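Local coordinates for protein computational Design of Enzyme (Synthetic construct, PDB 3TP4) that is an engineered protein on a glycosyl hydrolase family 26-like barrel, probably designed to carry an activated serine within a catalytic triad, at residues Glu143-Leu148 with Val201-Asp206; Asp237-Val242 with Val374-Ser379; Glu115-Gly120 with Arg171-Asn176; Phe181-Ala186 with Gly191-Leu196. All blocks are in the same frame, centred on the assembly; numbering follows the deposited sequence.

Interaction 1 (Glu143-Leu148 with Val201-Asp206)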
# COMPACT_ATOMS: atom_id res chain seq x y z
N GLU A 143 -11.97 8.73 -14.10
CA GLU A 143 -10.75 9.36 -13.59
C GLU A 143 -9.87 8.33 -12.88
O GLU A 143 -8.66 8.26 -13.09
CB GLU A 143 -11.07 10.52 -12.64
CG GLU A 143 -12.47 11.07 -12.77
CD GLU A 143 -12.64 11.96 -13.98
OE1 GLU A 143 -13.74 12.52 -14.17
OE2 GLU A 143 -11.66 12.09 -14.75
N LEU A 144 -10.50 7.52 -12.03
CA LEU A 144 -9.77 6.48 -11.30
C LEU A 144 -9.08 5.55 -12.28
O LEU A 144 -7.87 5.32 -12.20
CB LEU A 144 -10.70 5.68 -10.39
CG LEU A 144 -9.97 4.56 -9.65
CD1 LEU A 144 -8.96 5.16 -8.67
CD2 LEU A 144 -10.95 3.67 -8.92
N VAL A 145 -9.85 5.04 -13.24
CA VAL A 145 -9.31 4.11 -14.23
C VAL A 145 -8.13 4.71 -14.99
O VAL A 145 -7.13 4.03 -15.21
CB VAL A 145 -10.39 3.63 -15.22
CG1 VAL A 145 -9.76 2.86 -16.37
CG2 VAL A 145 -11.40 2.77 -14.51
N ALA A 146 -8.24 5.97 -15.38
CA ALA A 146 -7.15 6.61 -16.10
C ALA A 146 -5.94 6.75 -15.18
O ALA A 146 -4.80 6.56 -15.60
CB ALA A 146 -7.59 7.97 -16.64
N TYR A 147 -6.18 7.09 -13.92
CA TYR A 147 -5.08 7.15 -12.95
C TYR A 147 -4.37 5.80 -12.86
O TYR A 147 -3.14 5.74 -12.87
CB TYR A 147 -5.59 7.57 -11.58
CG TYR A 147 -4.48 8.08 -10.68
CD1 TYR A 147 -3.97 7.29 -9.65
CD2 TYR A 147 -3.95 9.35 -10.86
CE1 TYR A 147 -2.95 7.76 -8.82
CE2 TYR A 147 -2.94 9.83 -10.04
CZ TYR A 147 -2.45 9.04 -9.02
OH TYR A 147 -1.44 9.53 -8.22
N LEU A 148 -5.14 4.72 -12.78
CA LEU A 148 -4.56 3.38 -12.74
C LEU A 148 -3.79 3.01 -14.02
O LEU A 148 -2.73 2.38 -13.96
CB LEU A 148 -5.63 2.32 -12.42
CG LEU A 148 -6.30 2.47 -11.04
CD1 LEU A 148 -7.39 1.42 -10.81
CD2 LEU A 148 -5.26 2.38 -9.95
N VAL A 201 -6.67 -3.60 -7.38
CA VAL A 201 -5.82 -4.77 -7.57
C VAL A 201 -6.23 -5.53 -8.83
O VAL A 201 -5.40 -5.94 -9.63
CB VAL A 201 -5.89 -5.73 -6.38
CG1 VAL A 201 -5.26 -7.06 -6.75
CG2 VAL A 201 -5.18 -5.14 -5.16
N GLU A 202 -7.53 -5.71 -8.99
CA GLU A 202 -8.06 -6.47 -10.12
C GLU A 202 -7.83 -5.74 -11.45
O GLU A 202 -7.42 -6.34 -12.44
CB GLU A 202 -9.55 -6.78 -9.88
CG GLU A 202 -9.73 -7.84 -8.79
CD GLU A 202 -11.07 -7.80 -8.10
OE1 GLU A 202 -11.88 -6.89 -8.38
OE2 GLU A 202 -11.32 -8.71 -7.26
N TYR A 203 -8.07 -4.43 -11.47
CA TYR A 203 -7.82 -3.66 -12.69
C TYR A 203 -6.34 -3.76 -13.09
O TYR A 203 -6.03 -4.12 -14.23
CB TYR A 203 -8.24 -2.19 -12.54
CG TYR A 203 -8.16 -1.43 -13.86
CD1 TYR A 203 -9.14 -1.59 -14.82
CD2 TYR A 203 -7.10 -0.58 -14.14
CE1 TYR A 203 -9.09 -0.92 -16.03
CE2 TYR A 203 -7.03 0.11 -15.35
CZ TYR A 203 -8.03 -0.08 -16.30
OH TYR A 203 -8.01 0.58 -17.51
N LEU A 204 -5.44 -3.49 -12.16
CA LEU A 204 -4.00 -3.56 -12.46
C LEU A 204 -3.56 -4.97 -12.85
O LEU A 204 -2.88 -5.15 -13.87
CB LEU A 204 -3.16 -3.04 -11.29
CG LEU A 204 -3.22 -1.53 -11.02
CD1 LEU A 204 -2.60 -1.20 -9.68
CD2 LEU A 204 -2.56 -0.69 -12.14
N ARG A 205 -3.91 -5.96 -12.04
CA ARG A 205 -3.43 -7.32 -12.26
C ARG A 205 -4.17 -8.02 -13.40
O ARG A 205 -3.56 -8.52 -14.34
CB ARG A 205 -3.57 -8.16 -10.98
CG ARG A 205 -3.22 -9.65 -11.14
CD ARG A 205 -3.67 -10.47 -9.92
NE ARG A 205 -5.13 -10.46 -9.77
CZ ARG A 205 -5.79 -10.68 -8.64
NH1 ARG A 205 -5.15 -10.96 -7.51
NH2 ARG A 205 -7.12 -10.62 -8.62
N ASP A 206 -5.49 -8.04 -13.32
CA ASP A 206 -6.27 -8.88 -14.23
C ASP A 206 -6.58 -8.16 -15.53
O ASP A 206 -6.63 -8.77 -16.59
CB ASP A 206 -7.58 -9.31 -13.58
CG ASP A 206 -7.37 -10.09 -12.29
OD1 ASP A 206 -6.41 -10.89 -12.23
OD2 ASP A 206 -8.16 -9.90 -11.35

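Interaction 2 (Asp237-Val242 with Val374-Ser379)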
# COMPACT_ATOMS: atom_id res chain seq x y z
N ASP A 237 -7.32 -11.34 2.45
CA ASP A 237 -6.12 -12.13 2.18
C ASP A 237 -5.77 -12.26 0.70
O ASP A 237 -4.60 -12.34 0.34
CB ASP A 237 -6.24 -13.53 2.77
CG ASP A 237 -6.43 -13.52 4.28
OD1 ASP A 237 -6.21 -12.47 4.92
OD2 ASP A 237 -6.79 -14.58 4.82
N ALA A 238 -6.78 -12.29 -0.16
CA ALA A 238 -6.53 -12.45 -1.60
C ALA A 238 -6.02 -11.16 -2.23
O ALA A 238 -5.73 -11.13 -3.42
CB ALA A 238 -7.80 -12.91 -2.32
N PHE A 239 -5.91 -10.10 -1.44
CA PHE A 239 -5.65 -8.77 -1.99
C PHE A 239 -4.43 -8.04 -1.44
O PHE A 239 -3.98 -7.06 -2.03
CB PHE A 239 -6.90 -7.89 -1.83
CG PHE A 239 -8.08 -8.41 -2.58
CD1 PHE A 239 -8.22 -8.16 -3.93
CD2 PHE A 239 -9.04 -9.19 -1.94
CE1 PHE A 239 -9.30 -8.66 -4.65
CE2 PHE A 239 -10.13 -9.69 -2.65
CZ PHE A 239 -10.26 -9.42 -4.01
N VAL A 240 -3.90 -8.52 -0.31
CA VAL A 240 -2.80 -7.85 0.37
C VAL A 240 -1.59 -8.78 0.55
O VAL A 240 -1.76 -9.91 1.03
CB VAL A 240 -3.24 -7.37 1.77
CG1 VAL A 240 -2.06 -6.74 2.52
CG2 VAL A 240 -4.41 -6.38 1.66
N ASP A 241 -0.40 -8.32 0.16
CA ASP A 241 0.84 -9.07 0.42
C ASP A 241 1.57 -8.59 1.68
O ASP A 241 2.17 -9.40 2.41
CB ASP A 241 1.82 -8.92 -0.75
CG ASP A 241 1.33 -9.56 -2.04
OD1 ASP A 241 0.98 -10.77 -2.03
OD2 ASP A 241 1.30 -8.85 -3.07
N VAL A 242 1.52 -7.29 1.93
CA VAL A 242 2.29 -6.65 3.02
C VAL A 242 1.37 -5.84 3.92
O VAL A 242 0.66 -4.95 3.45
CB VAL A 242 3.37 -5.68 2.46
CG1 VAL A 242 4.07 -4.90 3.60
CG2 VAL A 242 4.41 -6.42 1.61
N VAL A 374 -12.13 -16.15 -5.12
CA VAL A 374 -12.74 -15.10 -4.31
C VAL A 374 -14.02 -14.57 -4.96
O VAL A 374 -14.12 -14.50 -6.19
CB VAL A 374 -11.73 -13.94 -4.07
CG1 VAL A 374 -11.36 -13.26 -5.39
CG2 VAL A 374 -12.29 -12.94 -3.08
N VAL A 375 -15.02 -14.24 -4.15
CA VAL A 375 -16.20 -13.55 -4.67
C VAL A 375 -16.45 -12.30 -3.83
O VAL A 375 -16.39 -12.33 -2.60
CB VAL A 375 -17.45 -14.47 -4.78
CG1 VAL A 375 -17.86 -15.05 -3.41
CG2 VAL A 375 -18.63 -13.72 -5.41
N HIS A 376 -16.70 -11.19 -4.50
CA HIS A 376 -17.12 -9.99 -3.79
C HIS A 376 -18.07 -9.15 -4.65
O HIS A 376 -18.04 -9.21 -5.89
CB HIS A 376 -15.92 -9.16 -3.29
CG HIS A 376 -15.01 -8.69 -4.38
ND1 HIS A 376 -15.00 -7.39 -4.83
CD2 HIS A 376 -14.05 -9.35 -5.08
CE1 HIS A 376 -14.08 -7.27 -5.78
NE2 HIS A 376 -13.49 -8.44 -5.95
N ILE A 377 -18.92 -8.40 -3.98
CA ILE A 377 -19.89 -7.54 -4.65
C ILE A 377 -19.31 -6.14 -4.76
O ILE A 377 -19.24 -5.42 -3.77
CB ILE A 377 -21.22 -7.49 -3.86
CG1 ILE A 377 -21.85 -8.89 -3.80
CG2 ILE A 377 -22.18 -6.48 -4.51
CD1 ILE A 377 -22.93 -9.08 -2.68
N ALA A 378 -18.88 -5.76 -5.96
CA ALA A 378 -18.25 -4.46 -6.18
C ALA A 378 -19.27 -3.33 -6.10
O ALA A 378 -18.92 -2.20 -5.75
CB ALA A 378 -17.56 -4.42 -7.55
N SER A 379 -20.51 -3.63 -6.46
CA SER A 379 -21.60 -2.68 -6.29
C SER A 379 -22.93 -3.39 -6.17
O SER A 379 -23.24 -4.31 -6.94
CB SER A 379 -21.62 -1.64 -7.43
OG SER A 379 -21.93 -2.24 -8.66

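Interaction 3 (Glu115-Gly120 with Arg171-Asn176)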
# COMPACT_ATOMS: atom_id res chain seq x y z
N GLU A 115 -4.82 12.42 -1.84
CA GLU A 115 -4.95 13.83 -2.17
C GLU A 115 -6.03 14.09 -3.21
O GLU A 115 -6.83 15.02 -3.07
CB GLU A 115 -3.62 14.42 -2.65
CG GLU A 115 -2.56 14.53 -1.57
CD GLU A 115 -2.05 13.17 -1.13
OE1 GLU A 115 -2.03 12.25 -1.97
OE2 GLU A 115 -1.66 13.04 0.05
N ASN A 116 -6.08 13.27 -4.25
CA ASN A 116 -7.08 13.44 -5.31
C ASN A 116 -8.51 13.34 -4.81
O ASN A 116 -9.44 13.70 -5.52
CB ASN A 116 -6.85 12.45 -6.45
CG ASN A 116 -5.69 12.85 -7.33
OD1 ASN A 116 -5.57 14.00 -7.73
ND2 ASN A 116 -4.83 11.89 -7.64
N PHE A 117 -8.68 12.85 -3.58
CA PHE A 117 -10.01 12.67 -3.01
C PHE A 117 -10.50 13.92 -2.27
O PHE A 117 -11.55 13.90 -1.61
CB PHE A 117 -10.05 11.45 -2.09
CG PHE A 117 -9.84 10.13 -2.80
CD1 PHE A 117 -8.56 9.65 -3.07
CD2 PHE A 117 -10.93 9.35 -3.19
CE1 PHE A 117 -8.36 8.44 -3.72
CE2 PHE A 117 -10.75 8.13 -3.84
CZ PHE A 117 -9.46 7.67 -4.10
N VAL A 118 -9.75 15.01 -2.38
CA VAL A 118 -10.14 16.29 -1.77
C VAL A 118 -10.25 17.40 -2.81
O VAL A 118 -10.09 17.16 -4.01
CB VAL A 118 -9.17 16.70 -0.64
CG1 VAL A 118 -9.10 15.62 0.42
CG2 VAL A 118 -7.78 17.00 -1.20
N THR A 119 -10.51 18.62 -2.35
CA THR A 119 -10.82 19.76 -3.23
C THR A 119 -10.01 19.82 -4.53
O THR A 119 -10.54 19.53 -5.60
CB THR A 119 -10.69 21.11 -2.48
OG1 THR A 119 -11.65 21.17 -1.42
CG2 THR A 119 -10.93 22.28 -3.44
N GLY A 120 -8.74 20.20 -4.43
CA GLY A 120 -7.91 20.38 -5.61
C GLY A 120 -7.69 19.10 -6.40
O GLY A 120 -7.17 19.14 -7.52
N ARG A 171 1.46 0.54 -2.78
CA ARG A 171 0.54 0.77 -1.68
C ARG A 171 -0.58 1.70 -2.12
O ARG A 171 -0.44 2.93 -2.04
CB ARG A 171 1.27 1.39 -0.49
CG ARG A 171 0.35 1.66 0.69
CD ARG A 171 1.10 2.29 1.86
NE ARG A 171 0.23 2.40 3.02
CZ ARG A 171 0.59 2.94 4.18
NH1 ARG A 171 1.82 3.42 4.35
NH2 ARG A 171 -0.29 3.00 5.17
N PRO A 172 -1.70 1.13 -2.57
CA PRO A 172 -2.77 1.96 -3.13
C PRO A 172 -3.74 2.55 -2.10
O PRO A 172 -4.39 1.82 -1.36
CB PRO A 172 -3.51 0.98 -4.06
CG PRO A 172 -3.29 -0.36 -3.46
CD PRO A 172 -1.94 -0.32 -2.76
N TRP A 173 -3.82 3.88 -2.08
CA TRP A 173 -4.83 4.64 -1.32
C TRP A 173 -4.62 4.64 0.19
O TRP A 173 -5.31 3.93 0.93
CB TRP A 173 -6.25 4.16 -1.69
CG TRP A 173 -6.42 3.94 -3.16
CD1 TRP A 173 -6.87 2.81 -3.77
CD2 TRP A 173 -6.11 4.87 -4.21
NE1 TRP A 173 -6.86 2.98 -5.14
CE2 TRP A 173 -6.41 4.24 -5.43
CE3 TRP A 173 -5.62 6.18 -4.23
CZ2 TRP A 173 -6.23 4.87 -6.67
CZ3 TRP A 173 -5.43 6.80 -5.46
CH2 TRP A 173 -5.74 6.15 -6.66
N HIS A 174 -3.67 5.46 0.64
CA HIS A 174 -3.41 5.63 2.06
C HIS A 174 -3.39 7.12 2.42
O HIS A 174 -3.10 7.98 1.58
CB HIS A 174 -2.09 4.94 2.46
CG HIS A 174 -0.89 5.52 1.78
ND1 HIS A 174 0.02 6.33 2.43
CD2 HIS A 174 -0.48 5.45 0.49
CE1 HIS A 174 0.96 6.70 1.58
NE2 HIS A 174 0.68 6.19 0.39
N GLU A 175 -3.70 7.42 3.68
CA GLU A 175 -3.85 8.78 4.18
C GLU A 175 -2.50 9.40 4.51
O GLU A 175 -1.72 8.81 5.25
CB GLU A 175 -4.71 8.73 5.45
CG GLU A 175 -4.87 10.06 6.18
CD GLU A 175 -5.42 11.17 5.30
OE1 GLU A 175 -6.66 11.27 5.15
OE2 GLU A 175 -4.62 11.94 4.74
N ASN A 176 -2.25 10.60 3.99
CA ASN A 176 -0.98 11.27 4.26
C ASN A 176 -0.94 12.20 5.48
O ASN A 176 0.11 12.69 5.85
CB ASN A 176 -0.47 11.98 3.01
CG ASN A 176 0.21 11.03 2.04
OD1 ASN A 176 1.10 10.26 2.42
ND2 ASN A 176 -0.24 11.05 0.79

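Interaction 4 (Phe181-Ala186 with Gly191-Leu196). With ACY (acetic acid), chain C.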
# COMPACT_ATOMS: atom_id res chain seq x y z
N PHE A 181 -2.48 8.87 10.76
CA PHE A 181 -2.73 8.51 9.36
C PHE A 181 -3.95 7.62 9.11
O PHE A 181 -3.91 6.76 8.22
CB PHE A 181 -1.48 7.83 8.75
CG PHE A 181 -0.19 8.60 8.93
CD1 PHE A 181 0.21 9.55 8.00
CD2 PHE A 181 0.64 8.36 10.01
CE1 PHE A 181 1.40 10.26 8.16
CE2 PHE A 181 1.83 9.06 10.19
CZ PHE A 181 2.21 10.01 9.26
N TRP A 182 -5.04 7.78 9.86
CA TRP A 182 -6.25 7.04 9.53
C TRP A 182 -6.97 7.79 8.42
O TRP A 182 -7.16 9.00 8.52
CB TRP A 182 -7.21 6.92 10.71
CG TRP A 182 -6.72 6.21 11.94
CD1 TRP A 182 -5.43 6.09 12.38
CD2 TRP A 182 -7.54 5.54 12.90
NE1 TRP A 182 -5.41 5.38 13.56
CE2 TRP A 182 -6.69 5.03 13.90
CE3 TRP A 182 -8.92 5.31 13.00
CZ2 TRP A 182 -7.17 4.31 15.00
CZ3 TRP A 182 -9.40 4.60 14.09
CH2 TRP A 182 -8.53 4.11 15.07
N TRP A 183 -7.41 7.09 7.38
CA TRP A 183 -8.21 7.75 6.35
C TRP A 183 -9.64 7.79 6.84
O TRP A 183 -10.32 6.76 6.83
CB TRP A 183 -8.14 6.98 5.02
CG TRP A 183 -8.79 7.73 3.88
CD1 TRP A 183 -9.20 9.03 3.88
CD2 TRP A 183 -9.08 7.22 2.57
NE1 TRP A 183 -9.73 9.37 2.66
CE2 TRP A 183 -9.66 8.28 1.83
CE3 TRP A 183 -8.89 5.98 1.94
CZ2 TRP A 183 -10.07 8.13 0.50
CZ3 TRP A 183 -9.30 5.83 0.62
CH2 TRP A 183 -9.88 6.90 -0.08
N GLY A 184 -10.11 8.95 7.28
CA GLY A 184 -11.45 9.05 7.83
C GLY A 184 -12.55 8.48 6.93
O GLY A 184 -13.48 7.83 7.41
N ALA A 185 -12.46 8.72 5.63
CA ALA A 185 -13.49 8.20 4.73
C ALA A 185 -13.53 6.67 4.73
O ALA A 185 -14.60 6.07 4.70
CB ALA A 185 -13.30 8.74 3.31
N ALA A 186 -12.36 6.05 4.78
CA ALA A 186 -12.28 4.59 4.76
C ALA A 186 -12.86 3.97 6.03
O ALA A 186 -13.57 2.96 5.99
CB ALA A 186 -10.81 4.12 4.54
N GLY A 191 -16.58 -0.78 3.74
CA GLY A 191 -16.98 -1.62 2.61
C GLY A 191 -16.62 -0.97 1.29
O GLY A 191 -16.22 -1.64 0.34
N GLU A 192 -16.76 0.35 1.21
CA GLU A 192 -16.44 1.07 -0.01
C GLU A 192 -14.93 1.15 -0.18
O GLU A 192 -14.41 1.06 -1.30
CB GLU A 192 -17.08 2.46 0.01
CG GLU A 192 -18.61 2.47 -0.10
CD GLU A 192 -19.16 3.89 -0.21
OE1 GLU A 192 -19.24 4.59 0.82
OE2 GLU A 192 -19.50 4.32 -1.33
N TYR A 193 -14.20 1.32 0.92
CA TYR A 193 -12.75 1.26 0.82
C TYR A 193 -12.30 -0.11 0.29
O TYR A 193 -11.41 -0.20 -0.57
CB TYR A 193 -12.06 1.54 2.15
CG TYR A 193 -10.55 1.45 1.99
CD1 TYR A 193 -9.83 2.51 1.47
CD2 TYR A 193 -9.86 0.29 2.31
CE1 TYR A 193 -8.47 2.45 1.30
CE2 TYR A 193 -8.49 0.21 2.14
CZ TYR A 193 -7.81 1.29 1.64
OH TYR A 193 -6.46 1.22 1.45
N GLN A 194 -12.90 -1.16 0.82
CA GLN A 194 -12.53 -2.52 0.42
C GLN A 194 -12.79 -2.75 -1.06
O GLN A 194 -11.98 -3.36 -1.75
CB GLN A 194 -13.27 -3.55 1.28
CG GLN A 194 -12.79 -3.60 2.73
CD GLN A 194 -13.75 -4.34 3.64
OE1 GLN A 194 -14.95 -4.40 3.38
NE2 GLN A 194 -13.22 -4.90 4.73
N GLU A 195 -13.92 -2.25 -1.58
CA GLU A 195 -14.19 -2.45 -2.99
C GLU A 195 -13.25 -1.61 -3.85
O GLU A 195 -12.86 -2.04 -4.94
CB GLU A 195 -15.66 -2.18 -3.35
CG GLU A 195 -16.62 -3.15 -2.69
CD GLU A 195 -16.24 -4.62 -2.93
OE1 GLU A 195 -15.78 -4.96 -4.05
OE2 GLU A 195 -16.42 -5.43 -2.01
N LEU A 196 -12.86 -0.43 -3.36
CA LEU A 196 -11.92 0.41 -4.10
C LEU A 196 -10.57 -0.30 -4.20
O LEU A 196 -9.97 -0.37 -5.27
CB LEU A 196 -11.72 1.77 -3.40
CG LEU A 196 -10.50 2.60 -3.83
CD1 LEU A 196 -10.55 2.96 -5.30
CD2 LEU A 196 -10.32 3.88 -2.97
C ACY C . -3.90 12.02 13.94
O ACY C . -3.62 11.12 13.09
OXT ACY C . -5.09 12.17 14.35
CH3 ACY C . -2.82 12.85 14.56

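Interaction 1 (Glu143-Leu148 with Val201-Asp206)
Val145 meets the phenol end of Tyr203 crosswise: methyl CG1 sits 3.1 Å from Tyr203 OH, the two side chains crossing at about a right angle. That is a tight approach, and a beta-branched valine suits it because one stiff methyl can press on the ring without a long chain to fold away. One turn on, Leu148 flanks the inner half of the same ring, with its CB 3.7 Å from Tyr203 CD2 and its CD1 close to that carbon too. The ring thus lies across the flank of helix 143-148, put there by a first torsion that holds Tyr203 CG anti to the backbone N (chi1 -172°). Beside it the Leu204 methyl CD2 lies 3.6 Å from the backbone O of Leu148, a purely van der Waals touch.

The hydroxyl of Tyr203 is fixed by a hydrogen bond to Asp149, just beyond Leu148, so the ring is held at its polar end as well as along its side. A leucine in its place would probably leave Asp149 without this partner and open a gap against Val145. Leu204 also packs on Phe170 and Phe213, strand residues beneath the helices. The two axes cross at -42°, 10.7 Å apart at their closest approach, an arrangement of neighbouring outer helices packed around the parallel strands of a TIM barrel.

Interaction 2 (Asp237-Val242 with Val374-Ser379)
Phe239 and His376 form the aromatic part of this contact, an offset edge-to-face pair with ring centroids 5.5 Å apart and planes at 90°. The edge of the phenylalanine is turned toward the imidazole face, and Phe239 CZ comes 3.9 Å from His376 NE2. Each ring suits its place: the phenylalanine gives a wholly apolar rim, whereas the histidine can pack on one neighbour and still bond through both nitrogens. With CG held between its backbone N and carbonyl carbon (chi1 60°), the imidazole of His376 stands where the Phe239 edge can meet its face.

Phe239 belongs to a loop before strand 242-249 of the barrel and His376 to an outermost strand, 374-379, of a beta-sheet domain assigned to the bacterial Ig family, so the contact joins two domains. The strand ends in a classic beta bulge, where Ala378 and Ser379 both face Arg394.

Apolar contacts flank the ring pair. The Val374 methyl CG2 is 3.9 Å from Phe239 CE2, the two side chains approaching from opposite directions, and the small Ala238 CB reaches within 4.4 Å of Val374 CB. Two residues apart on one strand, Val374 and His376 project to the same side.

Polar bonds come from helix 190-207: His376 ND1 is hydrogen-bonded to Glu195 and NE2 to Glu202. Two carboxylates around one imidazole would probably favour its doubly protonated, cationic form.

Interaction 3 (Glu115-Gly120 with Arg171-Asn176)
Glu115 and Asn176 meet near the C-terminal ends of two neighbouring parallel strands, 107-113 and 168-174, of a TIM barrel, the end at which barrel enzymes carry their active sites. Glu115-Phe117 form a short 3-10 segment after the first strand, while the second turns a corner at Trp173.

The polar part is one hydrogen bond. Asn176 ND2 donates to Glu115 OE2 over 2.6 Å with an N-H...O angle of 159°, entering on the syn lone pair of the carboxylate. Amide and carboxylate planes lie only 29° apart, so the two flat groups are nearly coplanar. A bend at chi2 (70°) in the Glu115 chain swings the carboxylate over to the asparagine, a reach that the long glutamate chain suits. Asparagine suits the other side because its amide donates through ND2 while OD1 accepts a weak bond from Arg282. Its side chain lies near, without touching, Ser70, His37 and Glu320, whose arrangement is consistent with the designed triad.

The aromatic part is an edge-to-face pair. Phe117 presents its edge to one face of Trp173, the centroid of its ring 5.4 Å from that of the indole six-membered ring. Phe117 makes further edge-to-face pairs with Trp183 and Phe123, and so sits in an aromatic cluster. Trp173 combines a broad apolar face for this packing with an indole N-H that is hydrogen-bonded to Thr200. At the point of touch Phe117 CE1 lies 3.6 Å from Trp173 CE3, and that indole carbon is practically in the plane of the phenylalanine ring.

Interaction 4 (Phe181-Ala186 with Gly191-Leu196)
Trp183 and Tyr193 both have CG anti to the backbone N (chi1 -171° and 179°), which carries their rings out from the two backbones until the rims meet. Trp183 CZ3 comes 3.5 Å from Tyr193 CD1, with the ring planes at 87°; neither ring lies over the other's face. The CB of Ala186 reaches the same ring carbon, 3.6 Å from Tyr193 CD1. Alanine suits this place, since the CA atoms of Ala186 and Tyr193 are only 5.2 Å apart. Farther out on the indole, the Leu196 methyl CD2 lies 4.2 Å from Trp183 CH2, near the ring plane, while Ala185 CB rests over one indole face.

Trp183 occupies the N-cap position of helix 184-188, and its partners sit on helix 190-207, so the contact closes the short connection between two successive helices. Tyr193 OH is hydrogen-bonded to the backbone O of Trp173, and a phenylalanine here would probably leave the carbonyl of Trp173, a buried residue, without this mate. Chemically, then, the contact across the turn is wholly apolar, and tyrosine serves it in two ways: its carbon rim packs against tryptophan and alanine, while its hydroxyl ties the helix to the end of a barrel strand.

Helix 190-207 unites the set: interactions 1 and 4 both use it, interaction 3 reaches it through Trp173 O and Tyr193 OH, and interaction 2 through His376, bonded to Glu195 and Glu202. Interactions 3 and 4 are closest, their centres about 11 Å apart; interactions 2 and 3 lie about 21 Å apart and do not touch. Along the chain, interactions 1 and 3 interleave, interaction 4 falls wholly between the two segments of interaction 1, and interaction 2 comes last. Interactions 1, 3 and 4 belong to the barrel: the first packs two outer helices, the third a loop against a strand end, the fourth two successive helices. Interaction 2 instead packs the Ig-like domain on a barrel loop.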